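Long-range contacts in HAT1-interacting factor 1 (Saccharomyces cerevisiae, PDB 4NQ0), which acts as a nuclear chaperone for histones H3 and H4 within the histone acetyltransferase B complex and also binds H2A-H2B dimers: residues E163-H168 with D294-K299; R254-Y259 with C287-W292; L57-E62 with L214-R219; E178-I183 with D237-M242; T48-P53 with S192-Y197. All blocks are in the same frame, centred on the assembly; numbering follows the deposited sequence.

Contact 1. Residues E163-H168 with D294-K299; sequences ERLALH and DQVPAK
No flat group lies between Leu165 and Leu167 and their partners Val296 and Pro297; Leu167 CD2 meets the CD corner of the puckered Pro297 ring at 4.1 Å. The imidazole of His168 is covered on one face from within its own segment, by Ala166 CB 3.3 Å above the plane and toward the rim. Val296 is the centre of the junction. Its CG1 is anti to the backbone N (chi1 -177°), which turns CG2 to the two leucines. Val296 CG2 takes Leu165 CD2 at 3.8 Å, the side chains crossing at about a right angle. Leu167 runs past the same valine in the opposite direction, with CD1 4.1 Å from Val296 CG2, while it and Pro297 reach toward each other. Leu165 continues inward onto Ile256 and Leu260, and Pro297 is the N-cap residue of helix 298-316. The whole is an apolar contact between an irregular loop before helix 202-218 and the turn leading into helix 298-316, fitting the SHNi-TPR fold of the NASP family, in which a long acidic insertion interrupts the helical array.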
# COMPACT_ATOMS: atom_id res chain seq x y z
N GLU A 163 9.12 11.55 0.08
CA GLU A 163 8.58 10.30 -0.48
C GLU A 163 9.65 9.33 -1.00
O GLU A 163 9.38 8.16 -1.20
CB GLU A 163 7.60 10.58 -1.63
CG GLU A 163 6.16 10.26 -1.31
CD GLU A 163 5.47 11.35 -0.51
OE1 GLU A 163 4.27 11.59 -0.78
OE2 GLU A 163 6.12 11.96 0.37
N ARG A 164 10.85 9.85 -1.26
CA ARG A 164 11.97 9.00 -1.67
C ARG A 164 12.58 8.33 -0.44
O ARG A 164 12.48 8.83 0.67
CB ARG A 164 13.02 9.81 -2.43
CG ARG A 164 12.58 10.11 -3.85
CD ARG A 164 13.57 10.95 -4.60
NE ARG A 164 14.69 10.16 -5.11
CZ ARG A 164 15.64 10.64 -5.89
NH1 ARG A 164 15.63 11.91 -6.27
NH2 ARG A 164 16.62 9.83 -6.31
N LEU A 165 13.20 7.17 -0.67
CA LEU A 165 13.90 6.46 0.39
C LEU A 165 15.07 7.30 0.89
O LEU A 165 15.88 7.80 0.11
CB LEU A 165 14.39 5.09 -0.12
CG LEU A 165 15.22 4.22 0.85
CD1 LEU A 165 14.40 3.74 2.06
CD2 LEU A 165 15.82 3.04 0.11
N ALA A 166 15.13 7.47 2.21
CA ALA A 166 16.32 7.94 2.89
C ALA A 166 17.06 6.70 3.39
O ALA A 166 16.44 5.80 3.94
CB ALA A 166 15.94 8.84 4.06
N LEU A 167 18.37 6.66 3.18
CA LEU A 167 19.21 5.56 3.66
C LEU A 167 18.92 5.16 5.10
O LEU A 167 18.85 3.97 5.41
CB LEU A 167 20.69 5.93 3.52
CG LEU A 167 21.42 5.42 2.28
CD1 LEU A 167 20.48 5.19 1.10
CD2 LEU A 167 22.54 6.34 1.89
N HIS A 168 18.73 6.15 5.97
CA HIS A 168 18.52 5.89 7.40
C HIS A 168 17.23 5.13 7.67
O HIS A 168 17.11 4.47 8.70
CB HIS A 168 18.57 7.19 8.23
CG HIS A 168 17.50 8.19 7.89
ND1 HIS A 168 17.77 9.34 7.18
CD2 HIS A 168 16.18 8.22 8.18
CE1 HIS A 168 16.65 10.04 7.04
NE2 HIS A 168 15.67 9.38 7.63
N ASP A 294 19.59 1.39 -7.36
CA ASP A 294 21.02 1.56 -7.61
C ASP A 294 21.70 2.38 -6.52
O ASP A 294 22.86 2.13 -6.18
CB ASP A 294 21.27 2.24 -8.97
CG ASP A 294 20.86 1.38 -10.16
OD1 ASP A 294 21.74 0.71 -10.74
OD2 ASP A 294 19.66 1.40 -10.53
N GLN A 295 20.98 3.35 -5.97
CA GLN A 295 21.59 4.36 -5.10
C GLN A 295 21.69 4.02 -3.60
O GLN A 295 22.08 4.87 -2.81
CB GLN A 295 20.88 5.71 -5.32
CG GLN A 295 21.67 6.66 -6.25
CD GLN A 295 22.30 5.94 -7.45
OE1 GLN A 295 21.61 5.26 -8.21
NE2 GLN A 295 23.61 6.08 -7.61
N VAL A 296 21.35 2.79 -3.22
CA VAL A 296 21.64 2.33 -1.87
C VAL A 296 22.96 1.57 -1.91
O VAL A 296 23.12 0.65 -2.70
CB VAL A 296 20.53 1.43 -1.31
CG1 VAL A 296 20.87 1.03 0.14
CG2 VAL A 296 19.17 2.14 -1.39
N PRO A 297 23.93 1.96 -1.07
CA PRO A 297 25.20 1.24 -1.03
C PRO A 297 25.00 -0.23 -0.70
O PRO A 297 24.08 -0.57 0.05
CB PRO A 297 25.95 1.91 0.12
CG PRO A 297 25.35 3.24 0.24
CD PRO A 297 23.91 3.09 -0.12
N ALA A 298 25.85 -1.08 -1.26
CA ALA A 298 25.80 -2.53 -1.03
C ALA A 298 25.75 -2.89 0.44
O ALA A 298 24.98 -3.77 0.85
CB ALA A 298 27.01 -3.21 -1.67
N LYS A 299 26.54 -2.20 1.25
CA LYS A 299 26.60 -2.50 2.67
C LYS A 299 25.22 -2.36 3.33
O LYS A 299 24.82 -3.22 4.11
CB LYS A 299 27.61 -1.61 3.39
CG LYS A 299 28.10 -2.19 4.68

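Contact 2. Residues R254-Y259 with C287-W292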
# COMPACT_ATOMS: atom_id res chain seq x y z
N ARG A 254 10.73 5.10 -4.16
CA ARG A 254 9.42 5.42 -3.60
C ARG A 254 8.73 4.15 -3.11
O ARG A 254 8.12 4.15 -2.04
CB ARG A 254 8.55 6.16 -4.62
CG ARG A 254 8.90 7.66 -4.73
CD ARG A 254 8.20 8.38 -5.91
NE ARG A 254 6.75 8.15 -5.91
CZ ARG A 254 5.86 8.89 -6.58
NH1 ARG A 254 6.25 9.92 -7.33
NH2 ARG A 254 4.57 8.59 -6.51
N ALA A 255 8.85 3.07 -3.88
CA ALA A 255 8.28 1.79 -3.48
C ALA A 255 8.77 1.38 -2.11
O ALA A 255 7.96 1.11 -1.22
CB ALA A 255 8.61 0.69 -4.50
N ILE A 256 10.09 1.33 -1.95
CA ILE A 256 10.69 0.82 -0.72
C ILE A 256 10.24 1.69 0.45
O ILE A 256 9.91 1.17 1.51
CB ILE A 256 12.24 0.78 -0.79
CG1 ILE A 256 12.70 -0.16 -1.89
CG2 ILE A 256 12.80 0.29 0.53
CD1 ILE A 256 14.17 0.02 -2.32
N HIS A 257 10.20 3.00 0.23
CA HIS A 257 9.77 3.92 1.27
C HIS A 257 8.34 3.61 1.73
O HIS A 257 8.04 3.65 2.93
CB HIS A 257 9.88 5.36 0.78
CG HIS A 257 9.12 6.34 1.61
ND1 HIS A 257 9.54 6.74 2.86
CD2 HIS A 257 7.95 6.98 1.39
CE1 HIS A 257 8.67 7.60 3.37
NE2 HIS A 257 7.69 7.76 2.49
N HIS A 258 7.46 3.29 0.79
CA HIS A 258 6.07 2.95 1.14
C HIS A 258 5.92 1.59 1.81
O HIS A 258 5.14 1.46 2.76
CB HIS A 258 5.15 3.11 -0.05
CG HIS A 258 4.83 4.54 -0.35
ND1 HIS A 258 4.93 5.08 -1.61
CD2 HIS A 258 4.48 5.55 0.47
CE1 HIS A 258 4.62 6.37 -1.56
NE2 HIS A 258 4.35 6.68 -0.30
N TYR A 259 6.67 0.60 1.35
CA TYR A 259 6.71 -0.70 2.04
C TYR A 259 7.17 -0.57 3.50
O TYR A 259 6.63 -1.21 4.41
CB TYR A 259 7.63 -1.67 1.31
CG TYR A 259 7.16 -2.17 -0.04
CD1 TYR A 259 5.82 -2.41 -0.31
CD2 TYR A 259 8.08 -2.44 -1.04
CE1 TYR A 259 5.40 -2.88 -1.57
CE2 TYR A 259 7.69 -2.91 -2.28
CZ TYR A 259 6.34 -3.14 -2.54
OH TYR A 259 5.96 -3.62 -3.77
N CYS A 287 12.91 -5.92 0.58
CA CYS A 287 14.10 -6.56 0.01
C CYS A 287 14.02 -6.75 -1.49
O CYS A 287 15.01 -6.56 -2.20
CB CYS A 287 14.36 -7.91 0.70
SG CYS A 287 14.73 -7.71 2.45
N ASP A 288 12.84 -7.13 -1.97
CA ASP A 288 12.64 -7.37 -3.39
C ASP A 288 12.79 -6.07 -4.20
O ASP A 288 13.36 -6.09 -5.28
CB ASP A 288 11.28 -8.01 -3.67
CG ASP A 288 11.29 -8.84 -4.94
OD1 ASP A 288 11.97 -9.89 -4.94
OD2 ASP A 288 10.64 -8.45 -5.92
N ALA A 289 12.29 -4.96 -3.67
CA ALA A 289 12.46 -3.67 -4.31
C ALA A 289 13.91 -3.20 -4.17
O ALA A 289 14.49 -2.68 -5.11
CB ALA A 289 11.51 -2.65 -3.73
N LEU A 290 14.48 -3.40 -2.98
CA LEU A 290 15.85 -3.01 -2.67
C LEU A 290 16.90 -3.58 -3.62
O LEU A 290 17.91 -2.94 -3.87
CB LEU A 290 16.19 -3.43 -1.23
CG LEU A 290 17.35 -2.80 -0.47
CD1 LEU A 290 17.40 -1.29 -0.62
CD2 LEU A 290 17.23 -3.19 1.01
N ARG A 291 16.66 -4.77 -4.17
CA ARG A 291 17.64 -5.33 -5.11
C ARG A 291 17.78 -4.49 -6.39
O ARG A 291 18.84 -4.49 -7.00
CB ARG A 291 17.35 -6.80 -5.43
CG ARG A 291 16.08 -7.05 -6.17
CD ARG A 291 15.55 -8.47 -5.92
NE ARG A 291 16.21 -9.43 -6.80
CZ ARG A 291 15.60 -10.15 -7.74
NH1 ARG A 291 14.28 -10.08 -7.93
NH2 ARG A 291 16.31 -10.98 -8.50
N TRP A 292 16.75 -3.73 -6.74
CA TRP A 292 16.76 -2.94 -7.97
C TRP A 292 17.17 -1.48 -7.80
O TRP A 292 17.34 -0.76 -8.79
CB TRP A 292 15.39 -3.02 -8.64
CG TRP A 292 14.98 -4.43 -8.85
CD1 TRP A 292 13.96 -5.09 -8.22
CD2 TRP A 292 15.63 -5.38 -9.70
NE1 TRP A 292 13.92 -6.40 -8.65
CE2 TRP A 292 14.93 -6.61 -9.55
CE3 TRP A 292 16.72 -5.32 -10.58
CZ2 TRP A 292 15.29 -7.76 -10.26
CZ3 TRP A 292 17.08 -6.47 -11.28
CH2 TRP A 292 16.36 -7.67 -11.11
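Ile256 lies against Ala289 and Leu290 where helix 252-266 meets the end of helix 273-290. From CB, its longer branch leaves beside the backbone N (chi1 -62°) and then runs on extended. CG1 is pressed against Ala289 CB at 3.3 Å, tighter than ordinary van der Waals contact. One bond further, the terminal CD1 reaches the backbone of the opposite helix, 3.5 Å from Leu290 CA, and touches the leucine side chain as well, at 3.9 Å from Leu290 CD1. The small side chain of Ala289 leaves room for the isoleucine to lie against it, and the helices come close there, with Ile256 CA 6.0 Å from Ala289 CA. Ala289 CB is also met by Tyr259, whose CE2 approaches it with the ring edge, 4.1 Å away; the phenol oxygen looks elsewhere, to Asp244. Leu165 and Val286 also pack on Ile256. With an alanine here, the loss of CG1 and CD1 would probably open a gap over Ala289 and take one neighbour from Leu290 CD1. No hydrogen bond crosses between helix 252-266, in the predicted second TPR repeat, and the end of helix 273-290, where the predicted third begins; this buried junction therefore probably rests on shape and the exclusion of water, and its close approach probably depends on a methyl side chain at Ala289.

Contact 3. Residues L57-E62 with L214-R219; sequences LLPDPE and LMLLGR
Leu216 is the bump and the extended run Pro59-Pro61 the hollow in this contact, which sets the start of helix 61-77 against the end of helix 202-218, the latter in the predicted first TPR repeat. The leucine leans over the proline-rich chain: CD1 sits 3.8 Å from Pro59 O and 4.0 Å from Pro61 CA, while CD2 reaches 4.1 Å to Leu58 CG. Pro61 is the answering knob. Its ring rides between two consecutive helix residues, with CB 4.1 Å from Leu216 CB and CG 3.9 Å from Leu217 CD2. Arg219, its CG anti to the backbone N (chi1 -174°) and its chain extended, lays NE against the tip of Leu58, whose CD2 is 3.3 Å from Arg219 NE. Phe64 packs on both Pro59 and Leu216, and Leu217 turns on to Arg234 of the following helix. Helix 61-77 starts with a capped end beside this surface: Asp60, the N-cap residue, takes the amide of Glu62 on the anti side of its OD1, tilted 30° from the carboxylate plane, Glu62 N to Asp60 OD1 2.8 Å at 154°.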
# COMPACT_ATOMS: atom_id res chain seq x y z
N LEU A 57 -20.82 14.69 3.26
CA LEU A 57 -20.72 13.23 3.32
C LEU A 57 -19.41 12.71 2.76
O LEU A 57 -19.20 12.72 1.55
CB LEU A 57 -21.86 12.57 2.55
CG LEU A 57 -21.81 11.04 2.72
CD1 LEU A 57 -22.57 10.64 3.99
CD2 LEU A 57 -22.34 10.34 1.49
N LEU A 58 -18.56 12.20 3.63
CA LEU A 58 -17.28 11.64 3.21
C LEU A 58 -17.49 10.32 2.51
O LEU A 58 -18.14 9.44 3.06
CB LEU A 58 -16.35 11.46 4.41
CG LEU A 58 -15.36 12.59 4.72
CD1 LEU A 58 -15.82 13.93 4.13
CD2 LEU A 58 -15.12 12.70 6.23
N PRO A 59 -16.94 10.16 1.30
CA PRO A 59 -17.13 8.91 0.58
C PRO A 59 -16.36 7.76 1.21
O PRO A 59 -15.41 7.99 1.97
CB PRO A 59 -16.59 9.22 -0.81
CG PRO A 59 -15.61 10.24 -0.61
CD PRO A 59 -16.07 11.08 0.55
N ASP A 60 -16.78 6.55 0.89
CA ASP A 60 -16.16 5.34 1.41
C ASP A 60 -14.76 5.24 0.80
O ASP A 60 -14.62 5.32 -0.41
CB ASP A 60 -17.02 4.14 1.01
CG ASP A 60 -16.59 2.84 1.68
OD1 ASP A 60 -15.37 2.61 1.84
OD2 ASP A 60 -17.49 2.04 2.06
N PRO A 61 -13.72 5.09 1.65
CA PRO A 61 -12.36 4.95 1.10
C PRO A 61 -12.20 3.76 0.14
O PRO A 61 -11.33 3.80 -0.73
CB PRO A 61 -11.48 4.75 2.35
CG PRO A 61 -12.43 4.62 3.51
CD PRO A 61 -13.75 5.11 3.12
N GLU A 62 -13.03 2.73 0.29
CA GLU A 62 -13.02 1.61 -0.65
C GLU A 62 -13.30 2.00 -2.10
O GLU A 62 -12.83 1.34 -3.01
CB GLU A 62 -14.03 0.54 -0.25
CG GLU A 62 -13.74 -0.12 1.06
CD GLU A 62 -13.16 -1.48 0.87
OE1 GLU A 62 -13.93 -2.46 0.97
OE2 GLU A 62 -11.93 -1.57 0.59
N LEU A 214 -5.82 7.23 1.77
CA LEU A 214 -5.06 7.50 2.99
C LEU A 214 -5.67 8.66 3.73
O LEU A 214 -5.85 8.61 4.94
CB LEU A 214 -3.61 7.89 2.66
CG LEU A 214 -2.60 6.81 2.35
CD1 LEU A 214 -1.29 7.48 1.94
CD2 LEU A 214 -2.38 5.88 3.55
N MET A 215 -5.93 9.72 2.99
CA MET A 215 -6.57 10.92 3.53
C MET A 215 -7.83 10.55 4.31
O MET A 215 -8.02 10.99 5.44
CB MET A 215 -6.88 11.87 2.36
CG MET A 215 -7.83 13.01 2.59
SD MET A 215 -8.34 13.72 0.99
CE MET A 215 -6.75 14.11 0.25
N LEU A 216 -8.67 9.72 3.71
CA LEU A 216 -9.95 9.34 4.31
C LEU A 216 -9.77 8.41 5.52
O LEU A 216 -10.36 8.65 6.59
CB LEU A 216 -10.85 8.70 3.25
CG LEU A 216 -11.33 9.67 2.15
CD1 LEU A 216 -11.87 8.95 0.92
CD2 LEU A 216 -12.37 10.63 2.72
N LEU A 217 -8.96 7.38 5.36
CA LEU A 217 -8.67 6.44 6.45
C LEU A 217 -7.97 7.11 7.63
O LEU A 217 -8.26 6.80 8.79
CB LEU A 217 -7.79 5.28 5.93
CG LEU A 217 -8.44 4.31 4.95
CD1 LEU A 217 -7.39 3.47 4.23
CD2 LEU A 217 -9.44 3.41 5.67
N GLY A 218 -7.07 8.04 7.34
CA GLY A 218 -6.28 8.74 8.36
C GLY A 218 -6.93 9.97 9.00
O GLY A 218 -6.40 10.51 9.98
N ARG A 219 -8.05 10.42 8.44
CA ARG A 219 -8.82 11.52 9.01
C ARG A 219 -8.93 11.37 10.54
O ARG A 219 -9.40 10.34 11.02
CB ARG A 219 -10.22 11.54 8.40
CG ARG A 219 -11.10 12.72 8.80
CD ARG A 219 -12.55 12.48 8.36
NE ARG A 219 -13.50 13.39 9.01
CZ ARG A 219 -14.16 13.15 10.14
NH1 ARG A 219 -15.01 14.06 10.62
NH2 ARG A 219 -13.97 12.01 10.82

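Contact 4. Residues E178-I183 with D237-M242; sequences EHDDEI and DVYILM
Asp180 and Tyr239 approach from opposite directions, the carboxylate arriving at the hydroxyl edge of the ring. With CG anti to the backbone N (chi1 -178°), the aspartate is carried straight out of the loop, and its OD2 accepts from the tyrosine hydroxyl through the syn lone pair, Tyr239 OH to Asp180 OD2 2.8 Å. Carboxylate and ring lie nearly coplanar, 24° apart, and OD2 stands at the ring's edge. The other oxygen turns back on its own chain: Glu182 N donates to Asp180 OD1 at 3.1 Å, an Asx turn that overlaps the type I turn from Asp180 to Ile183 and fixes the carboxylate's rotation. Glu182, also anti at its first torsion and extended beyond, runs past the tyrosine in the opposite direction; its OE1 is 3.6 Å from Tyr239 CE1, and the two planes are 61° apart. Its OE2 is hydrogen-bonded to His258. Tyr265 OH also bonds to Asp180 OD2. Losing the carboxylate to an alanine would probably leave the hydroxyls of Tyr239 and Tyr265 without their acceptor and remove the side-chain half of the Asx turn. The loop, in the region important for histone binding, thus brings two acids to helix 229-248 of the predicted second TPR repeat; Lys261, salt-bridged to both, the hydroxyls and the histidine probably offset their charge, although Glu163 adds a like charge nearby.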
# COMPACT_ATOMS: atom_id res chain seq x y z
N GLU A 178 2.48 8.45 16.18
CA GLU A 178 1.19 9.16 16.10
C GLU A 178 0.97 10.02 14.85
O GLU A 178 -0.18 10.19 14.44
CB GLU A 178 1.01 10.05 17.35
N HIS A 179 2.03 10.57 14.25
CA HIS A 179 1.86 11.46 13.09
C HIS A 179 2.50 10.94 11.81
O HIS A 179 3.52 10.23 11.85
CB HIS A 179 2.36 12.87 13.37
CG HIS A 179 1.86 13.88 12.38
ND1 HIS A 179 0.54 14.25 12.29
CD2 HIS A 179 2.51 14.56 11.40
CE1 HIS A 179 0.39 15.13 11.31
NE2 HIS A 179 1.57 15.34 10.76
N ASP A 180 1.88 11.31 10.69
CA ASP A 180 2.24 10.85 9.36
C ASP A 180 2.00 12.01 8.39
O ASP A 180 0.85 12.33 8.05
CB ASP A 180 1.37 9.63 9.00
CG ASP A 180 1.70 9.05 7.63
OD1 ASP A 180 2.40 9.70 6.83
OD2 ASP A 180 1.25 7.92 7.35
N ASP A 181 3.09 12.63 7.92
CA ASP A 181 3.01 13.85 7.09
C ASP A 181 2.43 13.61 5.70
O ASP A 181 2.03 14.55 5.01
CB ASP A 181 4.40 14.52 6.98
CG ASP A 181 4.53 15.78 7.85
OD1 ASP A 181 3.86 15.88 8.91
OD2 ASP A 181 5.33 16.67 7.47
N GLU A 182 2.38 12.35 5.28
CA GLU A 182 1.90 11.99 3.96
C GLU A 182 0.37 11.89 3.90
O GLU A 182 -0.22 11.81 2.82
CB GLU A 182 2.55 10.67 3.55
CG GLU A 182 2.20 10.16 2.16
CD GLU A 182 3.13 9.03 1.72
OE1 GLU A 182 4.01 8.62 2.51
OE2 GLU A 182 2.97 8.55 0.58
N ILE A 183 -0.29 11.90 5.05
CA ILE A 183 -1.75 11.89 5.05
C ILE A 183 -2.25 13.32 4.88
O ILE A 183 -2.08 14.16 5.76
CB ILE A 183 -2.31 11.27 6.34
CG1 ILE A 183 -1.87 9.81 6.43
CG2 ILE A 183 -3.83 11.38 6.35
CD1 ILE A 183 -2.42 9.08 7.62
N ASP A 237 -2.15 -1.52 4.46
CA ASP A 237 -2.56 -2.17 3.20
C ASP A 237 -2.47 -1.20 2.03
O ASP A 237 -2.04 -1.58 0.93
CB ASP A 237 -4.00 -2.71 3.30
CG ASP A 237 -4.12 -3.98 4.13
OD1 ASP A 237 -3.09 -4.64 4.40
OD2 ASP A 237 -5.25 -4.32 4.50
N VAL A 238 -2.86 0.05 2.25
CA VAL A 238 -2.79 1.06 1.19
C VAL A 238 -1.34 1.33 0.81
O VAL A 238 -1.02 1.47 -0.39
CB VAL A 238 -3.49 2.36 1.58
CG1 VAL A 238 -3.17 3.48 0.55
CG2 VAL A 238 -5.00 2.12 1.70
N TYR A 239 -0.46 1.40 1.81
CA TYR A 239 0.96 1.66 1.54
C TYR A 239 1.59 0.52 0.76
O TYR A 239 2.39 0.77 -0.14
CB TYR A 239 1.74 1.96 2.83
CG TYR A 239 1.64 3.40 3.30
CD1 TYR A 239 1.95 4.46 2.45
CD2 TYR A 239 1.26 3.70 4.61
CE1 TYR A 239 1.86 5.78 2.87
CE2 TYR A 239 1.17 5.01 5.04
CZ TYR A 239 1.47 6.04 4.17
OH TYR A 239 1.37 7.32 4.61
N ILE A 240 1.23 -0.72 1.07
CA ILE A 240 1.69 -1.87 0.29
C ILE A 240 1.24 -1.74 -1.17
O ILE A 240 2.04 -1.95 -2.09
CB ILE A 240 1.19 -3.24 0.85
CG1 ILE A 240 1.77 -3.54 2.25
CG2 ILE A 240 1.54 -4.38 -0.11
CD1 ILE A 240 3.30 -3.68 2.30
N LEU A 241 -0.02 -1.40 -1.39
CA LEU A 241 -0.53 -1.22 -2.76
C LEU A 241 0.22 -0.09 -3.48
O LEU A 241 0.60 -0.25 -4.62
CB LEU A 241 -2.03 -0.90 -2.76
CG LEU A 241 -2.96 -1.70 -3.67
CD1 LEU A 241 -4.37 -1.06 -3.63
CD2 LEU A 241 -2.47 -1.84 -5.12
N MET A 242 0.40 1.04 -2.80
CA MET A 242 1.19 2.13 -3.36
C MET A 242 2.58 1.63 -3.76
O MET A 242 3.04 1.90 -4.85
CB MET A 242 1.33 3.27 -2.36
CG MET A 242 0.09 4.11 -2.20
SD MET A 242 0.43 5.41 -1.04
CE MET A 242 -1.01 6.44 -1.26

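Contact 5. Residues T48-P53 with S192-Y197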
# COMPACT_ATOMS: atom_id res chain seq x y z
N THR A 48 -19.98 6.43 -9.39
CA THR A 48 -20.51 6.61 -8.04
C THR A 48 -19.89 7.86 -7.43
O THR A 48 -20.61 8.69 -6.88
CB THR A 48 -20.27 5.36 -7.15
OG1 THR A 48 -20.81 4.20 -7.79
CG2 THR A 48 -20.93 5.53 -5.78
N LEU A 49 -18.57 8.03 -7.57
CA LEU A 49 -17.88 9.18 -6.98
C LEU A 49 -18.39 10.50 -7.60
O LEU A 49 -18.58 11.47 -6.88
CB LEU A 49 -16.35 9.06 -7.06
CG LEU A 49 -15.67 8.12 -6.04
CD1 LEU A 49 -14.23 7.81 -6.39
CD2 LEU A 49 -15.76 8.65 -4.61
N ASP A 50 -18.61 10.53 -8.92
CA ASP A 50 -19.03 11.76 -9.61
C ASP A 50 -20.43 12.19 -9.18
O ASP A 50 -20.74 13.37 -9.23
CB ASP A 50 -19.04 11.58 -11.14
CG ASP A 50 -17.67 11.82 -11.78
OD1 ASP A 50 -16.85 12.61 -11.25
OD2 ASP A 50 -17.42 11.24 -12.85
N SER A 51 -21.27 11.25 -8.77
CA SER A 51 -22.65 11.57 -8.44
C SER A 51 -22.91 11.74 -6.95
O SER A 51 -24.04 12.01 -6.57
CB SER A 51 -23.60 10.52 -9.03
OG SER A 51 -23.90 10.83 -10.38
N LEU A 52 -21.89 11.60 -6.10
CA LEU A 52 -22.09 11.88 -4.67
C LEU A 52 -22.25 13.38 -4.48
O LEU A 52 -21.56 14.16 -5.14
CB LEU A 52 -20.91 11.41 -3.83
CG LEU A 52 -20.67 9.91 -3.69
CD1 LEU A 52 -19.27 9.67 -3.15
CD2 LEU A 52 -21.73 9.27 -2.80
N PRO A 53 -23.14 13.80 -3.57
CA PRO A 53 -23.24 15.23 -3.27
C PRO A 53 -21.93 15.79 -2.71
O PRO A 53 -21.22 15.10 -1.97
CB PRO A 53 -24.35 15.31 -2.22
CG PRO A 53 -24.49 13.94 -1.69
CD PRO A 53 -24.12 13.01 -2.80
N SER A 192 -15.16 16.10 -7.86
CA SER A 192 -15.73 15.80 -9.17
C SER A 192 -14.66 15.63 -10.24
O SER A 192 -13.47 15.83 -9.99
CB SER A 192 -16.73 16.91 -9.57
OG SER A 192 -16.11 18.17 -9.68
N GLY A 193 -15.10 15.24 -11.43
CA GLY A 193 -14.18 15.00 -12.55
C GLY A 193 -13.35 13.74 -12.44
O GLY A 193 -12.23 13.69 -12.94
N PHE A 194 -13.90 12.70 -11.81
CA PHE A 194 -13.19 11.42 -11.63
C PHE A 194 -12.90 10.65 -12.91
O PHE A 194 -12.14 9.68 -12.88
CB PHE A 194 -13.93 10.51 -10.65
CG PHE A 194 -13.87 10.99 -9.23
CD1 PHE A 194 -12.85 10.56 -8.39
CD2 PHE A 194 -14.80 11.89 -8.74
CE1 PHE A 194 -12.78 11.00 -7.09
CE2 PHE A 194 -14.73 12.33 -7.42
CZ PHE A 194 -13.72 11.88 -6.60
N HIS A 195 -13.48 11.07 -14.04
CA HIS A 195 -13.14 10.52 -15.34
C HIS A 195 -11.66 10.78 -15.69
O HIS A 195 -11.11 10.11 -16.56
CB HIS A 195 -14.05 11.10 -16.44
CG HIS A 195 -13.62 12.45 -16.94
ND1 HIS A 195 -14.13 13.63 -16.45
CD2 HIS A 195 -12.72 12.80 -17.90
CE1 HIS A 195 -13.57 14.65 -17.08
NE2 HIS A 195 -12.70 14.17 -17.96
N ILE A 196 -11.05 11.76 -15.04
CA ILE A 196 -9.64 12.11 -15.25
C ILE A 196 -8.70 10.92 -15.01
O ILE A 196 -7.63 10.84 -15.62
CB ILE A 196 -9.20 13.31 -14.35
CG1 ILE A 196 -7.86 13.88 -14.80
CG2 ILE A 196 -9.13 12.90 -12.88
N TYR A 197 -9.11 9.99 -14.15
CA TYR A 197 -8.27 8.84 -13.78
C TYR A 197 -8.25 7.71 -14.82
O TYR A 197 -7.53 6.72 -14.65
CB TYR A 197 -8.66 8.32 -12.40
CG TYR A 197 -8.48 9.36 -11.30
CD1 TYR A 197 -7.22 9.88 -11.02
CD2 TYR A 197 -9.55 9.81 -10.56
CE1 TYR A 197 -7.04 10.84 -10.04
CE2 TYR A 197 -9.38 10.77 -9.56
CZ TYR A 197 -8.12 11.27 -9.31
OH TYR A 197 -7.93 12.22 -8.34
O HOH W 1 -15.96 12.71 -14.53
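Leu49 lies over the face of Phe194 and Asp50 stands at its edge, so consecutive residues near the end of helix 38-51 grip one ring of the predicted first TPR repeat. Phe194 CG lies beside its backbone N (chi1 -71°), which turns the ring against Leu49. The leucine crosses the phenylalanine at about a right angle. Its CB makes a CH-pi contact 3.6 Å from the centroid of the Phe194 ring, almost on the normal, and its CD1 continues over the far rim to Phe194 CE1, also at 3.6 Å. Leu49 also packs on Phe64 and Phe67 of helix 61-77. Asp50 runs past the ring in the opposite direction, its carboxylate plane turned 59° to the ring and its OD1 in the ring plane, 3.3 Å from Phe194 CD2. The same oxygen takes the backbone amide at the start of the 3-10 segment 194-197, Phe194 N to Asp50 OD1 3.0 Å at 162°, on the syn side. Gly193, with positive phi, makes the bend before it. The second oxygen of the aspartate bonds to Gln46 and to a water, which donates to Asp50 OD2 at 2.7 Å, accepts from His195 N at 3.0 Å and lies 2.8 Å from His195 ND1.

Overall arrangement
The five contacts are strung along the helical array, from contact 5 near its N-terminal end to contact 1 near its C-terminal end, their centres about 38 Å apart. Contacts 5 and 3 (centres about 15 Å apart) touch where Pro59 meets Leu49 and Leu52. Contact 3 joins contact 4 (centres about 13 Å) through Leu214 on Tyr239 and Met242. Contact 4 leads to contact 2 through the hydrogen bond of His258 to Glu182 and His258 packing on Tyr239, and touches contact 1 through like-charged Glu163 and Glu182. Contacts 1 and 2 (centres about 9 Å) share Val296 on Leu290. Chain 163-197, important for histone binding, serves contacts 1, 4 and 5; contact 2 and 294-299 lie in the H2A-H2B-binding region.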